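Local coordinates for lipoprotein (Actinomyces odontolyticus, PDB 3UP9) that probably binds L-methionine as the lipid-anchored solute-binding protein of a methionine transport system, and holds selenomethionine in this crystal, at residues Asp58-Leu68 with Pro199-Lys207; Leu122-Ile133 with Ile142-Phe153. All blocks are in the same frame, centred on the assembly; numbering follows the deposited sequence.

Contact 1 (Asp58-Leu68 with Pro199-Lys207); sequences DANFYQTVPYL and PAVNVLVWK. With MSE (selenomethionine), chain B.
Val205 packs against Asn60, Gln63 and Leu68. Its CG2 meets the amide nitrogen NE2 of Gln63 at 3.5 Å, and the two side chains cross at about a right angle. The same methyl meets Leu68 CD2 tip to tip at 3.7 Å. Asn60 runs alongside Val205. Its CG lies between its backbone N and carbonyl carbon (chi1 63°), and OD1 receives a weak bond from Gln63 NE2. Asn49 OD1 accepts from both amides and so ties them to helix 46-53. Farther along, Val65 CG2 packs on Val203 CG1.

The backbones of the two strands run antiparallel. Asn60 and Val205 exchange two backbone bonds, with Asn60 N 2.8 Å from Val205 O. Val203 N bonds to Gln63 O. Tyr62 interrupts the regular pairing, and a water accepts from its N and lies 2.6 Å from Val203 O. The Phe61 ring turns its edge to the carbonyl oxygens of Asn202 and Val203.

The ends are looser. At one, a water links Asp58 O to Lys207 N. At the other, the ring carbons Pro199 CB and Pro66 CG are 4.4 Å apart, and the closer touch is Pro66 CD on Pro199 O at 3.5 Å.

The ligand lies beside the Thr64-Asn202 pair. Asn202 ND2 donates to the selenomethionine O at 2.9 Å, and the ligand methyl CE sits over one face of the Tyr67 ring. Thr64 is the N-cap of helix 65-75. This strand-to-helix turn, set against a returning strand, forms one wall of the amino-acid pocket in a periplasmic-binding-protein fold of the NlpA family.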
loop_
_atom_site.group_PDB
_atom_site.type_symbol
_atom_site.label_atom_id
_atom_site.label_comp_id
_atom_site.label_asym_id
_atom_site.label_seq_id
_atom_site.Cartn_x
_atom_site.Cartn_y
_atom_site.Cartn_z
ATOM N N ASP A 58 -11.797 8.217 12.534
ATOM C CA ASP A 58 -13.016 8.348 11.738
ATOM C C ASP A 58 -12.860 7.629 10.398
ATOM O O ASP A 58 -13.834 7.107 9.869
ATOM C CB ASP A 58 -13.354 9.823 11.519
ATOM C CG ASP A 58 -13.781 10.548 12.807
ATOM O OD1 ASP A 58 -14.649 10.008 13.547
ATOM O OD2 ASP A 58 -13.288 11.686 13.057
ATOM N N ALA A 59 -11.651 7.606 9.853
ATOM C CA ALA A 59 -11.380 7.025 8.534
ATOM C C ALA A 59 -9.913 6.653 8.538
ATOM O O ALA A 59 -9.179 7.130 9.372
ATOM C CB ALA A 59 -11.706 7.994 7.389
ATOM N N ASN A 60 -9.481 5.779 7.649
ATOM C CA ASN A 60 -8.048 5.632 7.367
ATOM C C ASN A 60 -7.845 5.653 5.852
ATOM O O ASN A 60 -8.761 5.411 5.078
ATOM C CB ASN A 60 -7.358 4.425 8.074
ATOM C CG ASN A 60 -7.899 3.063 7.647
ATOM O OD1 ASN A 60 -8.155 2.834 6.464
ATOM N ND2 ASN A 60 -8.041 2.135 8.623
ATOM N N PHE A 61 -6.636 5.994 5.453
ATOM C CA PHE A 61 -6.269 6.084 4.052
ATOM C C PHE A 61 -4.853 5.524 3.920
ATOM O O PHE A 61 -3.876 6.240 4.111
ATOM C CB PHE A 61 -6.382 7.530 3.518
ATOM C CG PHE A 61 -5.897 7.688 2.115
ATOM C CD1 PHE A 61 -6.277 6.782 1.119
ATOM C CD2 PHE A 61 -5.026 8.728 1.785
ATOM C CE1 PHE A 61 -5.807 6.930 -0.186
ATOM C CE2 PHE A 61 -4.561 8.893 0.475
ATOM C CZ PHE A 61 -4.936 7.983 -0.512
ATOM N N TYR A 62 -4.773 4.207 3.683
ATOM C CA TYR A 62 -3.487 3.508 3.616
ATOM C C TYR A 62 -3.546 2.171 2.890
ATOM O O TYR A 62 -2.517 1.635 2.600
ATOM C CB TYR A 62 -2.926 3.257 5.027
ATOM C CG TYR A 62 -3.459 2.022 5.718
ATOM C CD1 TYR A 62 -4.719 2.011 6.296
ATOM C CD2 TYR A 62 -2.708 0.872 5.797
ATOM C CE1 TYR A 62 -5.227 0.880 6.929
ATOM C CE2 TYR A 62 -3.211 -0.244 6.410
ATOM C CZ TYR A 62 -4.482 -0.250 6.961
ATOM O OH TYR A 62 -4.955 -1.379 7.594
ATOM N N GLN A 63 -4.744 1.631 2.632
ATOM C CA GLN A 63 -4.870 0.260 2.212
ATOM C C GLN A 63 -5.506 0.089 0.816
ATOM O O GLN A 63 -6.167 0.987 0.299
ATOM C CB GLN A 63 -5.594 -0.551 3.281
ATOM C CG GLN A 63 -7.090 -0.494 3.246
ATOM C CD GLN A 63 -7.694 -1.000 4.523
ATOM O OE1 GLN A 63 -7.696 -2.197 4.760
ATOM N NE2 GLN A 63 -8.209 -0.094 5.349
ATOM N N THR A 64 -5.236 -1.062 0.224
ATOM C CA THR A 64 -5.632 -1.413 -1.106
ATOM C C THR A 64 -6.921 -2.189 -0.947
ATOM O O THR A 64 -7.218 -2.720 0.107
ATOM C CB THR A 64 -4.550 -2.279 -1.848
ATOM O OG1 THR A 64 -4.357 -3.553 -1.154
ATOM C CG2 THR A 64 -3.184 -1.534 -1.963
ATOM N N VAL A 65 -7.674 -2.255 -2.038
ATOM C CA VAL A 65 -8.959 -2.927 -2.087
ATOM C C VAL A 65 -8.822 -4.403 -1.765
ATOM O O VAL A 65 -9.603 -4.907 -0.981
ATOM C CB VAL A 65 -9.744 -2.594 -3.400
ATOM C CG1 VAL A 65 -10.791 -3.688 -3.751
ATOM C CG2 VAL A 65 -10.403 -1.222 -3.277
ATOM N N PRO A 66 -7.841 -5.111 -2.345
ATOM C CA PRO A 66 -7.653 -6.502 -1.962
ATOM C C PRO A 66 -7.256 -6.772 -0.489
ATOM O O PRO A 66 -7.726 -7.744 0.114
ATOM C CB PRO A 66 -6.561 -6.985 -2.920
ATOM C CG PRO A 66 -6.611 -6.055 -4.101
ATOM C CD PRO A 66 -6.951 -4.735 -3.467
ATOM N N TYR A 67 -6.401 -5.943 0.083
ATOM C CA TYR A 67 -6.057 -6.058 1.478
ATOM C C TYR A 67 -7.296 -5.836 2.351
ATOM O O TYR A 67 -7.513 -6.588 3.321
ATOM C CB TYR A 67 -4.954 -5.044 1.815
ATOM C CG TYR A 67 -4.580 -5.021 3.278
ATOM C CD1 TYR A 67 -5.339 -4.290 4.201
ATOM C CD2 TYR A 67 -3.475 -5.712 3.743
ATOM C CE1 TYR A 67 -4.993 -4.261 5.546
ATOM C CE2 TYR A 67 -3.135 -5.672 5.087
ATOM C CZ TYR A 67 -3.905 -4.962 5.991
ATOM O OH TYR A 67 -3.604 -4.966 7.362
ATOM N N LEU A 68 -8.096 -4.810 2.022
ATOM C CA LEU A 68 -9.348 -4.531 2.748
ATOM C C LEU A 68 -10.296 -5.727 2.710
ATOM O O LEU A 68 -10.836 -6.112 3.732
ATOM C CB LEU A 68 -10.038 -3.252 2.226
ATOM C CG LEU A 68 -11.454 -2.916 2.775
ATOM C CD1 LEU A 68 -11.397 -2.646 4.280
ATOM C CD2 LEU A 68 -12.023 -1.702 2.021
ATOM N N PRO A 199 -5.618 -4.443 -9.564
ATOM C CA PRO A 199 -6.715 -4.149 -8.624
ATOM C C PRO A 199 -6.295 -3.477 -7.314
ATOM O O PRO A 199 -7.197 -3.048 -6.562
ATOM C CB PRO A 199 -7.348 -5.531 -8.366
ATOM C CG PRO A 199 -6.187 -6.452 -8.474
ATOM C CD PRO A 199 -5.359 -5.894 -9.633
ATOM N N ALA A 200 -4.978 -3.329 -7.080
ATOM C CA ALA A 200 -4.467 -2.830 -5.803
ATOM C C ALA A 200 -4.496 -1.315 -5.666
ATOM O O ALA A 200 -3.490 -0.685 -5.247
ATOM C CB ALA A 200 -3.054 -3.365 -5.513
ATOM N N VAL A 201 -5.661 -0.728 -5.944
ATOM C CA VAL A 201 -5.848 0.707 -5.745
ATOM C C VAL A 201 -6.117 1.013 -4.255
ATOM O O VAL A 201 -6.809 0.278 -3.532
ATOM C CB VAL A 201 -6.980 1.264 -6.633
ATOM C CG1 VAL A 201 -6.619 1.113 -8.113
ATOM C CG2 VAL A 201 -8.319 0.596 -6.315
ATOM N N ASN A 202 -5.586 2.150 -3.826
ATOM C CA ASN A 202 -5.677 2.627 -2.459
ATOM C C ASN A 202 -6.931 3.459 -2.187
ATOM O O ASN A 202 -7.227 4.389 -2.900
ATOM C CB ASN A 202 -4.449 3.493 -2.132
ATOM C CG ASN A 202 -3.200 2.685 -1.936
ATOM O OD1 ASN A 202 -2.767 2.458 -0.790
ATOM N ND2 ASN A 202 -2.577 2.281 -3.057
ATOM N N VAL A 203 -7.635 3.142 -1.108
ATOM C CA VAL A 203 -8.951 3.696 -0.843
ATOM C C VAL A 203 -9.080 4.278 0.554
ATOM O O VAL A 203 -8.351 3.894 1.469
ATOM C CB VAL A 203 -10.063 2.608 -1.116
ATOM C CG1 VAL A 203 -10.189 2.365 -2.621
ATOM C CG2 VAL A 203 -9.758 1.321 -0.373
ATOM N N LEU A 204 -10.007 5.238 0.681
ATOM C CA LEU A 204 -10.436 5.808 1.980
ATOM C C LEU A 204 -11.367 4.765 2.581
ATOM O O LEU A 204 -12.222 4.234 1.865
ATOM C CB LEU A 204 -11.194 7.161 1.805
ATOM C CG LEU A 204 -11.578 7.861 3.109
ATOM C CD1 LEU A 204 -10.403 8.517 3.799
ATOM C CD2 LEU A 204 -12.618 8.926 2.810
ATOM N N VAL A 205 -11.169 4.410 3.849
ATOM C CA VAL A 205 -12.011 3.386 4.510
ATOM C C VAL A 205 -12.519 4.011 5.775
ATOM O O VAL A 205 -11.789 4.722 6.447
ATOM C CB VAL A 205 -11.264 2.028 4.768
ATOM C CG1 VAL A 205 -12.116 1.040 5.564
ATOM C CG2 VAL A 205 -10.741 1.437 3.471
ATOM N N TRP A 206 -13.791 3.770 6.066
ATOM C CA TRP A 206 -14.421 4.190 7.303
ATOM C C TRP A 206 -15.370 3.095 7.816
ATOM O O TRP A 206 -15.625 2.078 7.151
ATOM C CB TRP A 206 -15.118 5.544 7.084
ATOM C CG TRP A 206 -16.271 5.501 6.109
ATOM C CD1 TRP A 206 -17.614 5.288 6.412
ATOM C CD2 TRP A 206 -16.223 5.588 4.640
ATOM N NE1 TRP A 206 -18.363 5.239 5.287
ATOM C CE2 TRP A 206 -17.600 5.421 4.181
ATOM C CE3 TRP A 206 -15.199 5.752 3.676
ATOM C CZ2 TRP A 206 -17.942 5.467 2.825
ATOM C CZ3 TRP A 206 -15.556 5.788 2.321
ATOM C CH2 TRP A 206 -16.900 5.639 1.909
ATOM N N LYS A 207 -15.901 3.276 9.015
ATOM C CA LYS A 207 -16.716 2.238 9.649
ATOM C C LYS A 207 -18.167 2.499 9.252
ATOM O O LYS A 207 -18.601 3.655 9.249
ATOM C CB LYS A 207 -16.531 2.279 11.165
ATOM C CG LYS A 207 -16.899 1.011 11.900
ATOM C CD LYS A 207 -16.290 1.050 13.285
ATOM C CE LYS A 207 -17.140 0.334 14.318
ATOM N NZ LYS A 207 -16.584 -1.008 14.596
HETATM N N MSE B 300 0.239 1.521 0.222
HETATM C CA MSE B 300 0.254 0.060 -0.008
HETATM C C MSE B 300 0.123 -0.318 -1.464
HETATM O O MSE B 300 -0.578 0.392 -2.233
HETATM O OXT MSE B 300 0.724 -1.341 -1.829
HETATM C CB MSE B 300 -0.870 -0.594 0.754
HETATM C CG MSE B 300 -0.865 -2.154 0.694
HETATM SE SE MSE B 300 -2.348 -2.863 1.678
HETATM C CE MSE B 300 -2.114 -2.071 3.501
HETATM O O HOH W 1 -15.872 5.623 10.616
HETATM O O HOH W 2 -7.351 2.901 3.689
#

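Contact 2 (Leu122-Ile133 with Ile142-Phe153); sequences LELLATQGLVSI and INTVTKLKNFDF
Ser132 N donates to Thr146 O at 2.8 Å, the shortest polar bond between the two segments. Thr146 N returns a bond to Ser132 O, and both donors lie in the carbonyl planes. The pair belongs to a small two-stranded antiparallel sheet, 131-132 with 146-147, on the way from helix 115-127 to strand 151-156. Beyond it, Leu148 N donates to Leu130 O. This third bond is bent at the acceptor: the nitrogen stands 40° out of the carbonyl plane.

The solvent side of the little sheet carries Ser132 and Thr146, whose CB atoms are 4.1 Å apart. Leu148 folds over the adjoining turn, and its CD1 comes 3.4 Å from Gly129 O.

Val131 points to the other side, into an apolar cluster. Its CG1 lies beside the backbone N (chi1 -53°) and fits between two aromatic edges, 3.7 Å from Phe153 CZ and 4.0 Å from Phe151 CZ. The two rings also meet each other. Phe151 CE2 stands over the centre of one face of the Phe153 ring, while Phe153 CD1 lies at the edge of Phe151. Leu130 sends its CG toward Phe151 CE1. The Leu130 and Lys149 side chains cross at about a right angle, with Leu130 CD1 on Lys149 CG. Ile133 and Val145 lie side by side, pointing the same way.

Helix 115-127 closes the cluster with Leu122 and Leu125. Ile111 of strand 107-112 touches both Leu122 and Phe153, so the helix and the two neighbouring parallel strands share this core. The two leucines divide the end of the Phe153 ring: Leu122 CD2 approaches CZ obliquely, and Leu125 CD1 meets CE1 in the ring plane at 3.5 Å.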
loop_
_atom_site.group_PDB
_atom_site.type_symbol
_atom_site.label_atom_id
_atom_site.label_comp_id
_atom_site.label_asym_id
_atom_site.label_seq_id
_atom_site.Cartn_x
_atom_site.Cartn_y
_atom_site.Cartn_z
ATOM N N LEU A 122 4.103 -12.660 -4.373
ATOM C CA LEU A 122 4.163 -13.973 -5.039
ATOM C C LEU A 122 3.711 -13.917 -6.496
ATOM O O LEU A 122 4.408 -14.451 -7.350
ATOM C CB LEU A 122 3.458 -15.082 -4.222
ATOM C CG LEU A 122 4.279 -15.458 -2.939
ATOM C CD1 LEU A 122 3.475 -16.398 -2.046
ATOM C CD2 LEU A 122 5.664 -16.005 -3.279
ATOM N N GLU A 123 2.612 -13.225 -6.805
ATOM C CA GLU A 123 2.173 -13.044 -8.219
ATOM C C GLU A 123 3.257 -12.322 -9.057
ATOM O O GLU A 123 3.510 -12.660 -10.218
ATOM C CB GLU A 123 0.905 -12.185 -8.326
ATOM C CG GLU A 123 -0.259 -12.515 -7.410
ATOM C CD GLU A 123 -0.963 -13.790 -7.756
ATOM O OE1 GLU A 123 -0.530 -14.432 -8.745
ATOM O OE2 GLU A 123 -1.947 -14.139 -7.036
ATOM N N LEU A 124 3.830 -11.273 -8.465
ATOM C CA LEU A 124 4.806 -10.463 -9.143
ATOM C C LEU A 124 5.964 -11.359 -9.498
ATOM O O LEU A 124 6.447 -11.277 -10.623
ATOM C CB LEU A 124 5.283 -9.277 -8.268
ATOM C CG LEU A 124 6.346 -8.402 -8.922
ATOM C CD1 LEU A 124 5.722 -7.804 -10.190
ATOM C CD2 LEU A 124 6.803 -7.346 -7.930
ATOM N N LEU A 125 6.399 -12.216 -8.552
ATOM C CA LEU A 125 7.502 -13.137 -8.812
ATOM C C LEU A 125 7.116 -14.198 -9.872
ATOM O O LEU A 125 7.968 -14.566 -10.675
ATOM C CB LEU A 125 8.082 -13.738 -7.501
ATOM C CG LEU A 125 8.666 -12.723 -6.453
ATOM C CD1 LEU A 125 9.013 -13.361 -5.112
ATOM C CD2 LEU A 125 9.856 -11.972 -7.009
ATOM N N ALA A 126 5.856 -14.673 -9.887
ATOM C CA ALA A 126 5.352 -15.542 -10.971
ATOM C C ALA A 126 5.517 -14.897 -12.343
ATOM O O ALA A 126 5.818 -15.603 -13.268
ATOM C CB ALA A 126 3.894 -15.929 -10.764
ATOM N N THR A 127 5.332 -13.579 -12.495
ATOM C CA THR A 127 5.446 -12.955 -13.844
ATOM C C THR A 127 6.868 -13.060 -14.332
ATOM O O THR A 127 7.088 -12.989 -15.514
ATOM C CB THR A 127 5.056 -11.439 -13.902
ATOM O OG1 THR A 127 5.938 -10.644 -13.057
ATOM C CG2 THR A 127 3.575 -11.233 -13.513
ATOM N N GLN A 128 7.829 -13.164 -13.398
ATOM C CA GLN A 128 9.263 -13.349 -13.688
ATOM C C GLN A 128 9.740 -14.830 -13.808
ATOM O O GLN A 128 10.926 -15.061 -13.943
ATOM C CB GLN A 128 10.154 -12.611 -12.621
ATOM C CG GLN A 128 9.880 -11.119 -12.381
ATOM C CD GLN A 128 9.812 -10.357 -13.673
ATOM O OE1 GLN A 128 10.814 -10.213 -14.357
ATOM N NE2 GLN A 128 8.610 -9.952 -14.064
ATOM N N GLY A 129 8.839 -15.802 -13.781
ATOM C CA GLY A 129 9.206 -17.207 -13.918
ATOM C C GLY A 129 9.872 -17.830 -12.696
ATOM O O GLY A 129 10.397 -18.925 -12.794
ATOM N N LEU A 130 9.821 -17.161 -11.530
ATOM C CA LEU A 130 10.565 -17.581 -10.324
ATOM C C LEU A 130 9.762 -18.493 -9.385
ATOM O O LEU A 130 10.344 -19.311 -8.683
ATOM C CB LEU A 130 11.119 -16.348 -9.580
ATOM C CG LEU A 130 12.170 -16.530 -8.475
ATOM C CD1 LEU A 130 13.438 -17.022 -9.121
ATOM C CD2 LEU A 130 12.456 -15.242 -7.691
ATOM N N VAL A 131 8.441 -18.334 -9.344
ATOM C CA VAL A 131 7.564 -19.294 -8.686
ATOM C C VAL A 131 6.375 -19.686 -9.606
ATOM O O VAL A 131 5.956 -18.978 -10.532
ATOM C CB VAL A 131 7.044 -18.773 -7.310
ATOM C CG1 VAL A 131 8.204 -18.332 -6.407
ATOM C CG2 VAL A 131 6.028 -17.638 -7.489
ATOM N N SER A 132 5.820 -20.838 -9.333
ATOM C CA SER A 132 4.626 -21.320 -10.028
ATOM C C SER A 132 3.435 -21.269 -9.051
ATOM O O SER A 132 3.567 -21.748 -7.918
ATOM C CB SER A 132 4.905 -22.732 -10.502
ATOM O OG SER A 132 3.729 -23.430 -10.510
ATOM N N ILE A 133 2.322 -20.623 -9.416
ATOM C CA ILE A 133 1.125 -20.629 -8.527
ATOM C C ILE A 133 0.059 -21.615 -9.029
ATOM O O ILE A 133 -0.402 -21.489 -10.149
ATOM C CB ILE A 133 0.500 -19.226 -8.371
ATOM C CG1 ILE A 133 1.553 -18.239 -7.842
ATOM C CG2 ILE A 133 -0.704 -19.336 -7.432
ATOM C CD1 ILE A 133 1.484 -16.855 -8.430
ATOM N N ILE A 142 3.828 -18.471 0.738
ATOM C CA ILE A 142 5.143 -19.101 0.570
ATOM C C ILE A 142 5.168 -20.630 0.669
ATOM O O ILE A 142 6.025 -21.255 0.011
ATOM C CB ILE A 142 6.273 -18.478 1.448
ATOM C CG1 ILE A 142 6.035 -18.621 2.970
ATOM C CG2 ILE A 142 6.522 -17.048 1.002
ATOM C CD1 ILE A 142 7.173 -18.088 3.856
ATOM N N ASN A 143 4.226 -21.231 1.433
ATOM C CA ASN A 143 4.085 -22.710 1.512
ATOM C C ASN A 143 3.243 -23.365 0.412
ATOM O O ASN A 143 3.264 -24.582 0.323
ATOM C CB ASN A 143 3.492 -23.173 2.861
ATOM C CG ASN A 143 4.176 -22.542 4.051
ATOM O OD1 ASN A 143 5.409 -22.543 4.175
ATOM N ND2 ASN A 143 3.373 -21.955 4.924
ATOM N N THR A 144 2.485 -22.615 -0.400
ATOM C CA THR A 144 1.646 -23.244 -1.451
ATOM C C THR A 144 2.121 -23.004 -2.894
ATOM O O THR A 144 1.604 -23.629 -3.802
ATOM C CB THR A 144 0.122 -22.904 -1.305
ATOM O OG1 THR A 144 -0.146 -21.587 -1.796
ATOM C CG2 THR A 144 -0.346 -23.023 0.156
ATOM N N VAL A 145 3.101 -22.121 -3.106
ATOM C CA VAL A 145 3.676 -21.889 -4.452
ATOM C C VAL A 145 4.835 -22.892 -4.678
ATOM O O VAL A 145 5.275 -23.528 -3.714
ATOM C CB VAL A 145 4.098 -20.430 -4.641
ATOM C CG1 VAL A 145 2.876 -19.555 -4.448
ATOM C CG2 VAL A 145 5.225 -20.037 -3.684
ATOM N N THR A 146 5.261 -23.117 -5.927
ATOM C CA THR A 146 6.365 -24.045 -6.207
ATOM C C THR A 146 7.506 -23.184 -6.663
ATOM O O THR A 146 7.337 -22.400 -7.576
ATOM C CB THR A 146 6.077 -25.078 -7.339
ATOM O OG1 THR A 146 4.898 -25.813 -7.028
ATOM C CG2 THR A 146 7.260 -26.057 -7.547
ATOM N N LYS A 147 8.663 -23.343 -6.037
ATOM C CA LYS A 147 9.837 -22.532 -6.340
ATOM C C LYS A 147 10.425 -23.098 -7.609
ATOM O O LYS A 147 10.525 -24.305 -7.742
ATOM C CB LYS A 147 10.815 -22.542 -5.141
ATOM C CG LYS A 147 10.532 -21.416 -4.135
ATOM C CD LYS A 147 10.602 -21.770 -2.651
ATOM C CE LYS A 147 11.875 -22.486 -2.246
ATOM N NZ LYS A 147 12.029 -22.327 -0.779
ATOM N N LEU A 148 10.746 -22.249 -8.583
ATOM C CA LEU A 148 11.298 -22.755 -9.878
ATOM C C LEU A 148 12.819 -22.587 -10.001
ATOM O O LEU A 148 13.411 -23.054 -10.969
ATOM C CB LEU A 148 10.557 -22.165 -11.082
ATOM C CG LEU A 148 9.056 -22.491 -11.199
ATOM C CD1 LEU A 148 8.420 -21.606 -12.274
ATOM C CD2 LEU A 148 8.820 -23.944 -11.495
ATOM N N LYS A 149 13.444 -21.962 -9.001
ATOM C CA LYS A 149 14.909 -21.917 -8.847
ATOM C C LYS A 149 15.179 -22.199 -7.365
ATOM O O LYS A 149 14.274 -22.153 -6.553
ATOM C CB LYS A 149 15.466 -20.537 -9.267
ATOM C CG LYS A 149 15.153 -20.105 -10.708
ATOM C CD LYS A 149 15.968 -20.891 -11.769
ATOM C CE LYS A 149 15.579 -20.632 -13.244
ATOM N NZ LYS A 149 16.220 -19.478 -13.946
ATOM N N ASN A 150 16.405 -22.519 -6.995
ATOM C CA ASN A 150 16.713 -22.821 -5.603
ATOM C C ASN A 150 17.042 -21.561 -4.784
ATOM O O ASN A 150 18.142 -21.014 -4.861
ATOM C CB ASN A 150 17.865 -23.822 -5.507
ATOM C CG ASN A 150 18.133 -24.238 -4.068
ATOM O OD1 ASN A 150 19.143 -23.866 -3.485
ATOM N ND2 ASN A 150 17.195 -24.973 -3.473
ATOM N N PHE A 151 16.070 -21.100 -4.008
ATOM C CA PHE A 151 16.266 -19.992 -3.098
ATOM C C PHE A 151 15.306 -20.190 -1.899
ATOM O O PHE A 151 14.487 -21.091 -1.929
ATOM C CB PHE A 151 15.985 -18.672 -3.836
ATOM C CG PHE A 151 14.519 -18.475 -4.179
ATOM C CD1 PHE A 151 13.974 -19.008 -5.345
ATOM C CD2 PHE A 151 13.685 -17.781 -3.328
ATOM C CE1 PHE A 151 12.625 -18.851 -5.626
ATOM C CE2 PHE A 151 12.317 -17.640 -3.602
ATOM C CZ PHE A 151 11.793 -18.183 -4.739
ATOM N N ASP A 152 15.402 -19.351 -0.866
ATOM C CA ASP A 152 14.476 -19.335 0.263
ATOM C C ASP A 152 13.800 -17.984 0.409
ATOM O O ASP A 152 14.447 -16.941 0.287
ATOM C CB ASP A 152 15.225 -19.651 1.563
ATOM C CG ASP A 152 15.873 -21.002 1.519
ATOM O OD1 ASP A 152 15.195 -21.962 1.098
ATOM O OD2 ASP A 152 17.063 -21.107 1.872
ATOM N N PHE A 153 12.500 -18.005 0.682
ATOM C CA PHE A 153 11.822 -16.808 1.130
ATOM C C PHE A 153 12.099 -16.557 2.596
ATOM O O PHE A 153 12.246 -17.485 3.384
ATOM C CB PHE A 153 10.323 -16.929 0.951
ATOM C CG PHE A 153 9.866 -16.896 -0.478
ATOM C CD1 PHE A 153 9.835 -15.713 -1.165
ATOM C CD2 PHE A 153 9.409 -18.056 -1.105
ATOM C CE1 PHE A 153 9.399 -15.681 -2.476
ATOM C CE2 PHE A 153 8.945 -18.024 -2.406
ATOM C CZ PHE A 153 8.952 -16.829 -3.091
#

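Overall arrangement
From the N terminus the chain forms strands 7-13 and 35-41 before strand 59-64 and helix 65-75 supply the first half of contact 1. It then crosses to the five-stranded sheet and runs through helix 115-127. Contact 2 closes a short loop there, with eight residues between its segments, and leads into edge strand 151-156. Much later the chain returns as strand 201-207 and completes contact 1 across 130 intervening residues. Contact 2 therefore lies wholly within the longer loop. Contact 1 pairs two strands of the sheet that also holds strand 7-13. Contact 2 ties a helix and hairpin to the other sheet. Their centres are 27 Å apart, and their nearest atoms about 9 Å.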